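Local coordinates for protein N-acetylgalactosaminyltransferase 7 (Homo sapiens, PDB 6IWR) that is a human glycosyltransferase that pairs a GT-A-type domain with a C-terminal ricin-type beta-trefoil lectin domain, at residues 298-303 / 411-416; 344-349 / 405-410; 294-299 / 355-360; 362-365 / 369-372. All blocks are in the same frame, centred on the assembly; numbering follows the deposited sequence.

Contact 1. Residues 298-303 / 411-416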
loop_
_atom_site.group_PDB
_atom_site.type_symbol
_atom_site.label_atom_id
_atom_site.label_comp_id
_atom_site.label_asym_id
_atom_site.label_seq_id
_atom_site.Cartn_x
_atom_site.Cartn_y
_atom_site.Cartn_z
ATOM N N TRP A 298 -4.868 -13.342 19.633
ATOM C CA TRP A 298 -4.124 -14.551 19.965
ATOM C C TRP A 298 -2.953 -14.835 19.025
ATOM O O TRP A 298 -2.257 -15.847 19.200
ATOM C CB TRP A 298 -5.108 -15.716 20.050
ATOM C CG TRP A 298 -6.104 -15.325 21.072
ATOM C CD1 TRP A 298 -7.383 -14.878 20.867
ATOM C CD2 TRP A 298 -5.868 -15.217 22.478
ATOM N NE1 TRP A 298 -7.969 -14.543 22.069
ATOM C CE2 TRP A 298 -7.055 -14.741 23.069
ATOM C CE3 TRP A 298 -4.760 -15.484 23.297
ATOM C CZ2 TRP A 298 -7.170 -14.534 24.427
ATOM C CZ3 TRP A 298 -4.881 -15.292 24.659
ATOM C CH2 TRP A 298 -6.071 -14.810 25.209
ATOM N N SER A 299 -2.708 -13.958 18.056
ATOM C CA SER A 299 -1.414 -13.882 17.390
ATOM C C SER A 299 -0.467 -12.943 18.116
ATOM O O SER A 299 0.701 -12.813 17.718
ATOM C CB SER A 299 -1.579 -13.431 15.938
ATOM O OG SER A 299 -2.660 -12.536 15.833
ATOM N N MET A 300 -0.958 -12.309 19.181
ATOM C CA MET A 300 -0.200 -11.395 20.024
ATOM C C MET A 300 0.048 -10.054 19.337
ATOM O O MET A 300 1.063 -9.405 19.579
ATOM C CB MET A 300 1.120 -12.006 20.496
ATOM C CG MET A 300 1.658 -11.278 21.714
ATOM S SD MET A 300 3.204 -11.877 22.423
ATOM C CE MET A 300 2.645 -12.871 23.785
ATOM N N LEU A 301 -0.872 -9.630 18.480
ATOM C CA LEU A 301 -0.862 -8.267 17.982
ATOM C C LEU A 301 -1.534 -7.343 18.992
ATOM O O LEU A 301 -2.598 -7.655 19.538
ATOM C CB LEU A 301 -1.573 -8.175 16.637
ATOM C CG LEU A 301 -0.911 -9.034 15.564
ATOM C CD1 LEU A 301 -1.624 -8.791 14.253
ATOM C CD2 LEU A 301 0.609 -8.770 15.479
ATOM N N TRP A 302 -0.892 -6.209 19.237
ATOM C CA TRP A 302 -1.415 -5.194 20.128
ATOM C C TRP A 302 -2.804 -4.729 19.699
ATOM O O TRP A 302 -3.042 -4.481 18.518
ATOM C CB TRP A 302 -0.433 -4.025 20.134
ATOM C CG TRP A 302 -0.977 -2.798 20.710
ATOM C CD1 TRP A 302 -1.444 -1.710 20.030
ATOM C CD2 TRP A 302 -1.133 -2.511 22.099
ATOM N NE1 TRP A 302 -1.875 -0.763 20.920
ATOM C CE2 TRP A 302 -1.698 -1.233 22.197
ATOM C CE3 TRP A 302 -0.843 -3.210 23.274
ATOM C CZ2 TRP A 302 -1.981 -0.640 23.413
ATOM C CZ3 TRP A 302 -1.129 -2.616 24.484
ATOM C CH2 TRP A 302 -1.692 -1.343 24.543
ATOM N N LYS A 303 -3.712 -4.590 20.666
ATOM C CA LYS A 303 -5.094 -4.176 20.437
ATOM C C LYS A 303 -5.550 -3.308 21.609
ATOM O O LYS A 303 -5.017 -3.404 22.722
ATOM C CB LYS A 303 -6.051 -5.380 20.311
ATOM C CG LYS A 303 -5.808 -6.344 19.152
ATOM C CD LYS A 303 -6.195 -5.770 17.800
ATOM C CE LYS A 303 -5.884 -6.765 16.673
ATOM N NZ LYS A 303 -6.057 -6.169 15.299
ATOM N N VAL A 411 6.825 -18.885 28.222
ATOM C CA VAL A 411 7.100 -18.749 29.650
ATOM C C VAL A 411 5.860 -18.290 30.425
ATOM O O VAL A 411 5.719 -18.627 31.601
ATOM C CB VAL A 411 8.322 -17.828 29.900
ATOM C CG1 VAL A 411 8.325 -16.696 28.952
ATOM C CG2 VAL A 411 8.308 -17.275 31.327
ATOM N N TRP A 412 4.922 -17.587 29.785
ATOM C CA TRP A 412 3.855 -16.907 30.519
ATOM C C TRP A 412 2.445 -17.396 30.226
ATOM O O TRP A 412 1.599 -17.314 31.116
ATOM C CB TRP A 412 3.909 -15.387 30.268
ATOM C CG TRP A 412 5.125 -14.759 30.855
ATOM C CD1 TRP A 412 6.203 -14.232 30.182
ATOM C CD2 TRP A 412 5.435 -14.648 32.249
ATOM N NE1 TRP A 412 7.162 -13.788 31.091
ATOM C CE2 TRP A 412 6.707 -14.034 32.359
ATOM C CE3 TRP A 412 4.771 -15.029 33.420
ATOM C CZ2 TRP A 412 7.310 -13.791 33.587
ATOM C CZ3 TRP A 412 5.379 -14.780 34.645
ATOM C CH2 TRP A 412 6.629 -14.169 34.718
ATOM N N TRP A 413 2.153 -17.897 29.024
ATOM C CA TRP A 413 0.764 -18.152 28.644
ATOM C C TRP A 413 0.237 -19.518 29.060
ATOM O O TRP A 413 -0.949 -19.789 28.842
ATOM C CB TRP A 413 0.570 -18.026 27.132
ATOM C CG TRP A 413 0.440 -16.640 26.610
ATOM C CD1 TRP A 413 0.956 -15.492 27.160
ATOM C CD2 TRP A 413 -0.249 -16.238 25.413
ATOM N NE1 TRP A 413 0.633 -14.402 26.378
ATOM C CE2 TRP A 413 -0.099 -14.830 25.296
ATOM C CE3 TRP A 413 -0.974 -16.928 24.431
ATOM C CZ2 TRP A 413 -0.656 -14.102 24.242
ATOM C CZ3 TRP A 413 -1.522 -16.206 23.384
ATOM C CH2 TRP A 413 -1.358 -14.804 23.295
ATOM N N ASP A 414 1.070 -20.385 29.624
ATOM C CA ASP A 414 0.624 -21.717 30.008
ATOM C C ASP A 414 -0.229 -22.378 28.933
ATOM O O ASP A 414 0.176 -22.466 27.768
ATOM C CB ASP A 414 -0.177 -21.684 31.303
ATOM C CG ASP A 414 0.539 -20.952 32.408
ATOM O OD1 ASP A 414 1.784 -20.914 32.377
ATOM O OD2 ASP A 414 -0.152 -20.393 33.294
ATOM N N GLU A 415 -1.418 -22.847 29.328
ATOM C CA GLU A 415 -2.266 -23.631 28.443
ATOM C C GLU A 415 -2.677 -22.756 27.277
ATOM O O GLU A 415 -3.051 -23.254 26.207
ATOM C CB GLU A 415 -3.495 -24.189 29.176
ATOM C CG GLU A 415 -4.199 -23.244 30.147
ATOM C CD GLU A 415 -4.010 -23.663 31.601
ATOM O OE1 GLU A 415 -4.959 -23.498 32.415
ATOM O OE2 GLU A 415 -2.913 -24.175 31.916
ATOM N N TYR A 416 -2.603 -21.445 27.462
ATOM C CA TYR A 416 -3.001 -20.574 26.373
ATOM C C TYR A 416 -2.027 -20.591 25.210
ATOM O O TYR A 416 -2.381 -20.059 24.153
ATOM C CB TYR A 416 -3.198 -19.150 26.878
ATOM C CG TYR A 416 -4.515 -18.977 27.585
ATOM C CD1 TYR A 416 -4.737 -19.546 28.846
ATOM C CD2 TYR A 416 -5.551 -18.260 26.990
ATOM C CE1 TYR A 416 -5.961 -19.398 29.492
ATOM C CE2 TYR A 416 -6.766 -18.109 27.617
ATOM C CZ TYR A 416 -6.968 -18.679 28.871
ATOM O OH TYR A 416 -8.188 -18.527 29.506
#

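Contact 2. Residues 344-349 / 405-410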
loop_
_atom_site.group_PDB
_atom_site.type_symbol
_atom_site.label_atom_id
_atom_site.label_comp_id
_atom_site.label_asym_id
_atom_site.label_seq_id
_atom_site.Cartn_x
_atom_site.Cartn_y
_atom_site.Cartn_z
ATOM N N LEU A 344 15.080 -7.742 33.367
ATOM C CA LEU A 344 14.159 -6.629 33.443
ATOM C C LEU A 344 13.268 -6.880 32.253
ATOM O O LEU A 344 12.100 -7.222 32.377
ATOM C CB LEU A 344 14.899 -5.314 33.221
ATOM C CG LEU A 344 16.204 -5.029 33.960
ATOM C CD1 LEU A 344 17.394 -5.165 33.026
ATOM C CD2 LEU A 344 16.157 -3.629 34.543
ATOM N N TYR A 345 13.878 -6.728 31.083
ATOM C CA TYR A 345 13.325 -7.175 29.826
ATOM C C TYR A 345 14.109 -8.431 29.529
ATOM O O TYR A 345 15.336 -8.418 29.554
ATOM C CB TYR A 345 13.610 -6.165 28.718
ATOM C CG TYR A 345 12.533 -5.137 28.481
ATOM C CD1 TYR A 345 11.194 -5.438 28.669
ATOM C CD2 TYR A 345 12.861 -3.861 28.055
ATOM C CE1 TYR A 345 10.216 -4.490 28.447
ATOM C CE2 TYR A 345 11.890 -2.911 27.831
ATOM C CZ TYR A 345 10.574 -3.230 28.027
ATOM O OH TYR A 345 9.621 -2.275 27.797
ATOM N N ASP A 346 13.408 -9.520 29.261
ATOM C CA ASP A 346 14.072 -10.788 29.005
ATOM C C ASP A 346 15.183 -10.496 28.012
ATOM O O ASP A 346 14.957 -9.830 27.009
ATOM C CB ASP A 346 13.048 -11.791 28.445
ATOM C CG ASP A 346 13.669 -12.871 27.570
ATOM O OD1 ASP A 346 14.870 -13.165 27.724
ATOM O OD2 ASP A 346 12.944 -13.424 26.724
ATOM N N PRO A 347 16.382 -10.992 28.292
ATOM C CA PRO A 347 17.513 -10.668 27.417
ATOM C C PRO A 347 17.521 -11.428 26.117
ATOM O O PRO A 347 18.289 -11.053 25.231
ATOM C CB PRO A 347 18.736 -11.034 28.256
ATOM C CG PRO A 347 18.237 -11.918 29.311
ATOM C CD PRO A 347 16.803 -11.628 29.549
ATOM N N GLY A 348 16.674 -12.448 25.957
ATOM C CA GLY A 348 16.596 -13.130 24.672
ATOM C C GLY A 348 15.799 -12.393 23.596
ATOM O O GLY A 348 15.845 -12.786 22.424
ATOM N N LEU A 349 15.052 -11.363 23.963
ATOM C CA LEU A 349 14.279 -10.646 22.964
ATOM C C LEU A 349 15.225 -9.932 22.021
ATOM O O LEU A 349 16.083 -9.152 22.457
ATOM C CB LEU A 349 13.324 -9.661 23.620
ATOM C CG LEU A 349 11.976 -10.248 24.051
ATOM C CD1 LEU A 349 11.940 -11.767 23.914
ATOM C CD2 LEU A 349 11.672 -9.808 25.464
ATOM N N TYR A 405 7.845 -13.462 20.129
ATOM C CA TYR A 405 6.516 -13.865 20.563
ATOM C C TYR A 405 6.556 -15.237 21.220
ATOM O O TYR A 405 5.921 -15.461 22.253
ATOM C CB TYR A 405 5.552 -13.864 19.376
ATOM C CG TYR A 405 5.282 -12.485 18.803
ATOM C CD1 TYR A 405 5.523 -11.337 19.558
ATOM C CD2 TYR A 405 4.778 -12.330 17.514
ATOM C CE1 TYR A 405 5.279 -10.079 19.041
ATOM C CE2 TYR A 405 4.527 -11.075 16.994
ATOM C CZ TYR A 405 4.790 -9.957 17.765
ATOM O OH TYR A 405 4.540 -8.708 17.269
ATOM N N VAL A 406 7.325 -16.165 20.652
ATOM C CA VAL A 406 7.341 -17.525 21.180
ATOM C C VAL A 406 7.957 -17.560 22.566
ATOM O O VAL A 406 7.514 -18.319 23.433
ATOM C CB VAL A 406 8.087 -18.470 20.228
ATOM C CG1 VAL A 406 8.294 -19.810 20.919
ATOM C CG2 VAL A 406 7.295 -18.635 18.933
ATOM N N ARG A 407 9.018 -16.791 22.785
ATOM C CA ARG A 407 9.620 -16.762 24.111
ATOM C C ARG A 407 8.610 -16.268 25.134
ATOM O O ARG A 407 8.401 -16.892 26.179
ATOM C CB ARG A 407 10.878 -15.894 24.101
ATOM C CG ARG A 407 11.966 -16.390 23.137
ATOM C CD ARG A 407 13.189 -15.516 23.184
ATOM N NE ARG A 407 13.708 -15.404 24.539
ATOM C CZ ARG A 407 14.511 -16.300 25.115
ATOM N NH1 ARG A 407 14.871 -17.397 24.466
ATOM N NH2 ARG A 407 14.943 -16.125 26.358
ATOM N N VAL A 408 7.926 -15.177 24.823
ATOM C CA VAL A 408 6.957 -14.643 25.770
ATOM C C VAL A 408 5.888 -15.673 26.071
ATOM O O VAL A 408 5.557 -15.922 27.239
ATOM C CB VAL A 408 6.340 -13.341 25.240
ATOM C CG1 VAL A 408 5.298 -12.820 26.237
ATOM C CG2 VAL A 408 7.437 -12.314 25.012
ATOM N N VAL A 409 5.322 -16.280 25.020
ATOM C CA VAL A 409 4.188 -17.185 25.198
ATOM C C VAL A 409 4.605 -18.413 25.994
ATOM O O VAL A 409 3.901 -18.844 26.918
ATOM C CB VAL A 409 3.594 -17.574 23.833
ATOM C CG1 VAL A 409 2.703 -18.824 23.964
ATOM C CG2 VAL A 409 2.811 -16.387 23.220
ATOM N N GLU A 410 5.764 -18.991 25.648
ATOM C CA GLU A 410 6.195 -20.238 26.261
ATOM C C GLU A 410 6.447 -20.080 27.763
ATOM O O GLU A 410 6.296 -21.049 28.529
ATOM C CB GLU A 410 7.452 -20.755 25.554
ATOM C CG GLU A 410 7.220 -21.636 24.295
ATOM C CD GLU A 410 6.268 -22.798 24.529
ATOM O OE1 GLU A 410 5.548 -23.184 23.571
ATOM O OE2 GLU A 410 6.232 -23.309 25.672
#

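Contact 3. Residues 294-299 / 355-360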
loop_
_atom_site.group_PDB
_atom_site.type_symbol
_atom_site.label_atom_id
_atom_site.label_comp_id
_atom_site.label_asym_id
_atom_site.label_seq_id
_atom_site.Cartn_x
_atom_site.Cartn_y
_atom_site.Cartn_z
ATOM N N GLY A 294 -5.181 -1.740 27.350
ATOM C CA GLY A 294 -4.360 -2.460 26.385
ATOM C C GLY A 294 -4.655 -3.954 26.396
ATOM O O GLY A 294 -4.881 -4.557 27.451
ATOM N N ALA A 295 -4.614 -4.549 25.208
ATOM C CA ALA A 295 -5.034 -5.925 25.005
ATOM C C ALA A 295 -4.230 -6.501 23.839
ATOM O O ALA A 295 -3.230 -5.920 23.403
ATOM C CB ALA A 295 -6.553 -5.985 24.779
ATOM N N TRP A 296 -4.684 -7.643 23.324
ATOM C CA TRP A 296 -4.009 -8.352 22.251
ATOM C C TRP A 296 -4.985 -9.371 21.692
ATOM O O TRP A 296 -5.939 -9.758 22.363
ATOM C CB TRP A 296 -2.741 -9.041 22.760
ATOM C CG TRP A 296 -3.053 -9.988 23.858
ATOM C CD1 TRP A 296 -3.430 -11.290 23.726
ATOM C CD2 TRP A 296 -3.056 -9.707 25.264
ATOM N NE1 TRP A 296 -3.664 -11.846 24.960
ATOM C CE2 TRP A 296 -3.442 -10.899 25.926
ATOM C CE3 TRP A 296 -2.766 -8.571 26.026
ATOM C CZ2 TRP A 296 -3.554 -10.985 27.316
ATOM C CZ3 TRP A 296 -2.871 -8.653 27.407
ATOM C CH2 TRP A 296 -3.261 -9.859 28.039
ATOM N N ASP A 297 -4.749 -9.791 20.451
ATOM C CA ASP A 297 -5.406 -10.964 19.887
ATOM C C ASP A 297 -4.463 -12.156 20.074
ATOM O O ASP A 297 -3.355 -12.011 20.593
ATOM C CB ASP A 297 -5.812 -10.709 18.424
ATOM C CG ASP A 297 -4.619 -10.667 17.455
ATOM O OD1 ASP A 297 -3.531 -11.188 17.791
ATOM O OD2 ASP A 297 -4.776 -10.113 16.332
ATOM N N TRP A 298 -4.868 -13.342 19.633
ATOM C CA TRP A 298 -4.124 -14.551 19.965
ATOM C C TRP A 298 -2.953 -14.835 19.025
ATOM O O TRP A 298 -2.257 -15.847 19.200
ATOM C CB TRP A 298 -5.108 -15.716 20.050
ATOM C CG TRP A 298 -6.104 -15.325 21.072
ATOM C CD1 TRP A 298 -7.383 -14.878 20.867
ATOM C CD2 TRP A 298 -5.868 -15.217 22.478
ATOM N NE1 TRP A 298 -7.969 -14.543 22.069
ATOM C CE2 TRP A 298 -7.055 -14.741 23.069
ATOM C CE3 TRP A 298 -4.760 -15.484 23.297
ATOM C CZ2 TRP A 298 -7.170 -14.534 24.427
ATOM C CZ3 TRP A 298 -4.881 -15.292 24.659
ATOM C CH2 TRP A 298 -6.071 -14.810 25.209
ATOM N N SER A 299 -2.708 -13.958 18.056
ATOM C CA SER A 299 -1.414 -13.882 17.390
ATOM C C SER A 299 -0.467 -12.943 18.116
ATOM O O SER A 299 0.701 -12.813 17.718
ATOM C CB SER A 299 -1.579 -13.431 15.938
ATOM O OG SER A 299 -2.660 -12.536 15.833
ATOM N N GLU A 355 8.141 -7.226 23.865
ATOM C CA GLU A 355 8.641 -6.853 25.172
ATOM C C GLU A 355 7.531 -6.248 25.981
ATOM O O GLU A 355 7.492 -6.387 27.173
ATOM C CB GLU A 355 9.801 -5.864 25.105
ATOM C CG GLU A 355 10.126 -5.359 23.732
ATOM C CD GLU A 355 9.253 -4.219 23.309
ATOM O OE1 GLU A 355 9.085 -3.275 24.086
ATOM O OE2 GLU A 355 8.750 -4.270 22.184
ATOM N N ASN A 356 6.662 -5.506 25.322
ATOM C CA ASN A 356 5.600 -4.816 26.010
ATOM C C ASN A 356 4.691 -5.797 26.709
ATOM O O ASN A 356 4.245 -5.568 27.807
ATOM C CB ASN A 356 4.807 -3.951 25.034
ATOM C CG ASN A 356 4.180 -4.746 23.915
ATOM O OD1 ASN A 356 4.855 -5.436 23.191
ATOM N ND2 ASN A 356 2.888 -4.632 23.769
ATOM N N PHE A 357 4.401 -6.887 26.030
ATOM C CA PHE A 357 3.647 -7.978 26.591
ATOM C C PHE A 357 4.357 -8.722 27.711
ATOM O O PHE A 357 3.763 -9.035 28.706
ATOM C CB PHE A 357 3.218 -8.920 25.484
ATOM C CG PHE A 357 2.317 -8.284 24.482
ATOM C CD1 PHE A 357 1.184 -7.631 24.881
ATOM C CD2 PHE A 357 2.608 -8.339 23.143
ATOM C CE1 PHE A 357 0.353 -7.043 23.964
ATOM C CE2 PHE A 357 1.783 -7.754 22.221
ATOM C CZ PHE A 357 0.654 -7.107 22.632
ATOM N N GLU A 358 5.643 -8.969 27.537
ATOM C CA GLU A 358 6.431 -9.702 28.502
ATOM C C GLU A 358 6.542 -9.022 29.864
ATOM O O GLU A 358 6.367 -9.668 30.880
ATOM C CB GLU A 358 7.826 -9.916 27.935
ATOM C CG GLU A 358 8.602 -11.026 28.597
ATOM C CD GLU A 358 9.772 -10.538 29.407
ATOM O OE1 GLU A 358 10.219 -9.418 29.197
ATOM O OE2 GLU A 358 10.239 -11.285 30.265
ATOM N N ILE A 359 6.792 -7.717 29.875
ATOM C CA ILE A 359 6.831 -6.946 31.113
ATOM C C ILE A 359 5.441 -6.832 31.716
ATOM O O ILE A 359 5.294 -6.881 32.946
ATOM C CB ILE A 359 7.475 -5.566 30.853
ATOM C CG1 ILE A 359 7.805 -4.850 32.164
ATOM C CG2 ILE A 359 6.554 -4.684 30.031
ATOM C CD1 ILE A 359 8.896 -5.478 32.943
ATOM N N SER A 360 4.397 -6.710 30.879
ATOM C CA SER A 360 3.021 -6.698 31.393
ATOM C C SER A 360 2.681 -7.988 32.137
ATOM O O SER A 360 2.215 -7.949 33.282
ATOM C CB SER A 360 2.021 -6.486 30.260
ATOM O OG SER A 360 2.259 -5.272 29.587
#

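Contact 4. Residues 362-365 / 369-372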
loop_
_atom_site.group_PDB
_atom_site.type_symbol
_atom_site.label_atom_id
_atom_site.label_comp_id
_atom_site.label_asym_id
_atom_site.label_seq_id
_atom_site.Cartn_x
_atom_site.Cartn_y
_atom_site.Cartn_z
ATOM N N LYS A 362 4.729 -10.304 33.362
ATOM C CA LYS A 362 5.557 -10.341 34.575
ATOM C C LYS A 362 4.941 -9.512 35.702
ATOM O O LYS A 362 4.796 -9.990 36.838
ATOM C CB LYS A 362 6.987 -9.844 34.306
ATOM C CG LYS A 362 7.865 -10.845 33.611
ATOM C CD LYS A 362 9.329 -10.696 33.967
ATOM C CE LYS A 362 10.030 -9.702 33.065
ATOM N NZ LYS A 362 11.339 -10.227 32.607
ATOM N N ILE A 363 4.609 -8.248 35.420
ATOM C CA ILE A 363 4.136 -7.382 36.494
ATOM C C ILE A 363 2.871 -7.965 37.114
ATOM O O ILE A 363 2.733 -8.058 38.345
ATOM C CB ILE A 363 3.889 -5.961 35.978
ATOM C CG1 ILE A 363 5.207 -5.284 35.669
ATOM C CG2 ILE A 363 3.100 -5.183 36.993
ATOM C CD1 ILE A 363 5.033 -3.929 35.007
ATOM N N TRP A 364 1.922 -8.349 36.267
ATOM C CA TRP A 364 0.619 -8.754 36.764
ATOM C C TRP A 364 0.700 -10.096 37.480
ATOM O O TRP A 364 0.225 -10.234 38.616
ATOM C CB TRP A 364 -0.372 -8.818 35.610
ATOM C CG TRP A 364 -1.068 -7.539 35.300
ATOM C CD1 TRP A 364 -1.098 -6.895 34.099
ATOM C CD2 TRP A 364 -1.891 -6.772 36.186
ATOM N NE1 TRP A 364 -1.883 -5.782 34.174
ATOM C CE2 TRP A 364 -2.381 -5.671 35.443
ATOM C CE3 TRP A 364 -2.276 -6.915 37.527
ATOM C CZ2 TRP A 364 -3.206 -4.692 36.006
ATOM C CZ3 TRP A 364 -3.103 -5.962 38.084
ATOM C CH2 TRP A 364 -3.568 -4.860 37.321
ATOM N N GLN A 365 1.301 -11.097 36.836
ATOM C CA GLN A 365 1.305 -12.438 37.388
ATOM C C GLN A 365 2.238 -12.592 38.574
ATOM O O GLN A 365 2.112 -13.569 39.316
ATOM C CB GLN A 365 1.673 -13.446 36.311
ATOM C CG GLN A 365 0.560 -13.671 35.313
ATOM C CD GLN A 365 1.020 -14.511 34.155
ATOM O OE1 GLN A 365 1.292 -15.706 34.317
ATOM N NE2 GLN A 365 1.140 -13.890 32.983
ATOM N N LYS A 369 1.010 -4.401 39.587
ATOM C CA LYS A 369 -0.117 -3.845 38.858
ATOM C C LYS A 369 0.406 -2.925 37.766
ATOM O O LYS A 369 1.468 -2.303 37.903
ATOM C CB LYS A 369 -1.067 -3.042 39.745
ATOM C CG LYS A 369 -1.800 -3.770 40.861
ATOM C CD LYS A 369 -2.116 -2.721 41.963
ATOM C CE LYS A 369 -3.180 -3.140 42.971
ATOM N NZ LYS A 369 -4.530 -2.679 42.500
ATOM N N LEU A 370 -0.363 -2.853 36.677
ATOM C CA LEU A 370 -0.080 -1.981 35.551
ATOM C C LEU A 370 -1.277 -1.048 35.430
ATOM O O LEU A 370 -2.399 -1.509 35.184
ATOM C CB LEU A 370 0.109 -2.802 34.285
ATOM C CG LEU A 370 0.875 -2.297 33.066
ATOM C CD1 LEU A 370 0.120 -2.696 31.839
ATOM C CD2 LEU A 370 1.083 -0.837 33.109
ATOM N N LEU A 371 -1.057 0.256 35.619
ATOM C CA LEU A 371 -2.141 1.233 35.581
ATOM C C LEU A 371 -1.925 2.261 34.480
ATOM O O LEU A 371 -0.812 2.777 34.311
ATOM C CB LEU A 371 -2.270 1.945 36.909
ATOM C CG LEU A 371 -2.384 0.979 38.069
ATOM C CD1 LEU A 371 -2.229 1.756 39.356
ATOM C CD2 LEU A 371 -3.728 0.290 38.011
ATOM N N PHE A 372 -2.990 2.532 33.726
ATOM C CA PHE A 372 -3.047 3.702 32.857
ATOM C C PHE A 372 -3.493 4.899 33.676
ATOM O O PHE A 372 -4.378 4.783 34.530
ATOM C CB PHE A 372 -4.026 3.497 31.701
ATOM C CG PHE A 372 -3.518 2.593 30.617
ATOM C CD1 PHE A 372 -2.376 1.827 30.795
ATOM C CD2 PHE A 372 -4.214 2.489 29.417
ATOM C CE1 PHE A 372 -1.935 0.997 29.793
ATOM C CE2 PHE A 372 -3.779 1.657 28.415
ATOM C CZ PHE A 372 -2.638 0.918 28.600
#

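Contact 1. Residues 298-303 / 411-416
Trp-298 turns the benzo edge of its indole toward a face of the Trp-413 six-membered ring, giving an offset edge-to-face pair. The two six-membered centroids are 5.2 Å apart with the planes at 78°, and the closest atoms are Trp-298 CE3 and Trp-413 CZ3 at 3.3 Å. From the opposite side of the Trp-413 plane comes Met-300, whose methyl CE lies 3.6 Å from Trp-413 CZ2. Its chi1 of -161° extends the chain, and the bend at chi3 turns CE onto the indole. The third ring is Tyr-416: its CD2 lies 3.8 Å from Trp-298 CZ3, in an oblique meeting with the planes at 32°. This aromatic cluster joins the turn of the hairpin 292-306 to the end of helix 400-412. Just past that helix Asp-414 takes positive phi, and Tyr-416 N bonds back to Trp-413 O at 2.7 Å, closing a turn between the two residues that carry the rings. In the next shell, Trp-298 NE1 donates to Tyr-465 O, Phe-450 stacks on Trp-413, and Tyr-416 OH is hydrogen-bonded to Lys-451 NZ. Asp-414 itself is held by a salt bridge to Arg-442 and a bond from Phe-450 N.

Contact 2. Residues 344-349 / 405-410
Asp-346 holds CG anti to its backbone N (chi1 153°), while Arg-407 runs out from helix 400-412 and bends at chi3 (55°), and these two choices bring carboxylate and guanidinium together. The aspartate opens both an Asx turn and a type I beta turn that runs to Leu-349, so the salt bridge ties a turn of the loop before helix 355-365 to the flank of helix 400-412. Arg-407 grips side-on: NE donates to the syn lone pair of Asp-346 OD2 at 3.0 Å, close to the guanidinium plane, and NH2 reaches Asp-346 OD1 at 3.3 Å. The two flat groups are twisted 39° from each other. Gly-348 lies over a face of the guanidinium, with its CA 3.7 Å from Arg-407 NE. Lower on the arginine, Leu-349 CD1 packs 4.0 Å from Arg-407 CD. The buried guanidinium is further satisfied by backbone carbonyls, NH1 bonding Tyr-432 O and NH2 bonding Asp-434 O, while Asp-346 N bonds Glu-358 OE1. Asp-346 OD1 is thus shared: Arg-407 NH2 approaches from one face of the carboxylate plane, and Gly-348 N, closing the Asx turn at 2.6 Å, comes to OD1 from the other.

Contact 3. Residues 294-299 / 355-360
Trp-296 sets the edge of its indole toward the face of Phe-357, an offset edge-to-face pair with the planes at 75°. The centroid of its five-membered ring is 5.8 Å from that of the phenyl ring, and the closest indole ring atom is Trp-296 CE3, 4.0 Å from Phe-357 CE1. With chi1 at 58°, Trp-296 CG stands between the backbone N and the carbonyl carbon, and the two side chains run alongside each other in opposite directions. Trp-296 CB comes in obliquely, 3.9 Å from Phe-357 CE1. The phenyl edge is met by a backbone group: Ala-295 O lies near the ring plane, 3.8 Å from Phe-357 CE1. On the face opposite Trp-296, Asn-356 ND2 sits 3.4 Å above the centre of the Phe-357 ring, while also bonding Met-327 O. Beyond the indole, Tyr-361 and Trp-298 add edge-to-face partners. Where the strand ends, Asp-297 OD1 forms an Asx turn with Ser-299 N at 2.9 Å. Ser-299 OG donates to the same Asp-297 OD1 at 2.5 Å, from the same face of the carboxylate, and Leu-301 N is a further donor. The whole is a two-stranded antiparallel beta hairpin, strands 292-296 and 302-306, laid by its aromatic residues against helix 355-365.

Contact 4. Residues 362-365 / 369-372
A helix-turn-strand unit folds back on itself here, Trp-364 and Ile-363 in the last turn of helix 355-365 packing onto Lys-369 and Leu-370 at the start of strand 369-373, only three residues later. The indole of Trp-364 lies flat over the strand's backbone. Lys-369 CA makes a CH-pi contact, 3.9 Å from the centroid of the six-membered ring and 17° off its normal, and Leu-370 N sits over the same face, 3.5 Å above the ring plane. Lys-369 CB and CG lie by the CZ3-CH2 corner, with CG 3.8 Å from Trp-364 CZ3. At the pyrrole end, Leu-370 CB touches Trp-364 NE1 at 3.6 Å, the two side chains crossing at about a right angle. That NE1 is not left without a partner, since it donates to Ser-324 O. Ile-363 contributes its CG2 branch, which is anti to the backbone N and rests 3.4 Å from Lys-369 N. Phe-453 and Ile-457 of helix 450-457 also touch Trp-364. Strand 369-373 lies between strand 264-274, to which it is parallel, and 322-323, to which it is antiparallel, so the helix delivers the chain into a mixed central sheet, as in the alpha/beta architecture of GT-A glycosyltransferases.

Contacts 1 and 3 start from the same hairpin and share Trp-298 and Ser-299; their centres are about 7 Å apart. Met-300 connects outward, touching Phe-357 of contact 3 and Val-408 and Val-409 of contact 2, whose centre is about 12 Å from that of contact 1. Helix 400-412 serves contacts 1 and 2, helix 355-365 serves contacts 3 and 4. Along the chain contact 4 closes over three residues, within the longer spans of contacts 1 and 2, while contacts 2 and 3 interleave. Contacts 2 and 4 are the farthest apart, about 17 Å between centres. The four adjoin in one largely buried region, where the hairpin 292-306, both helices and strand 369-373 of the mixed sheet meet.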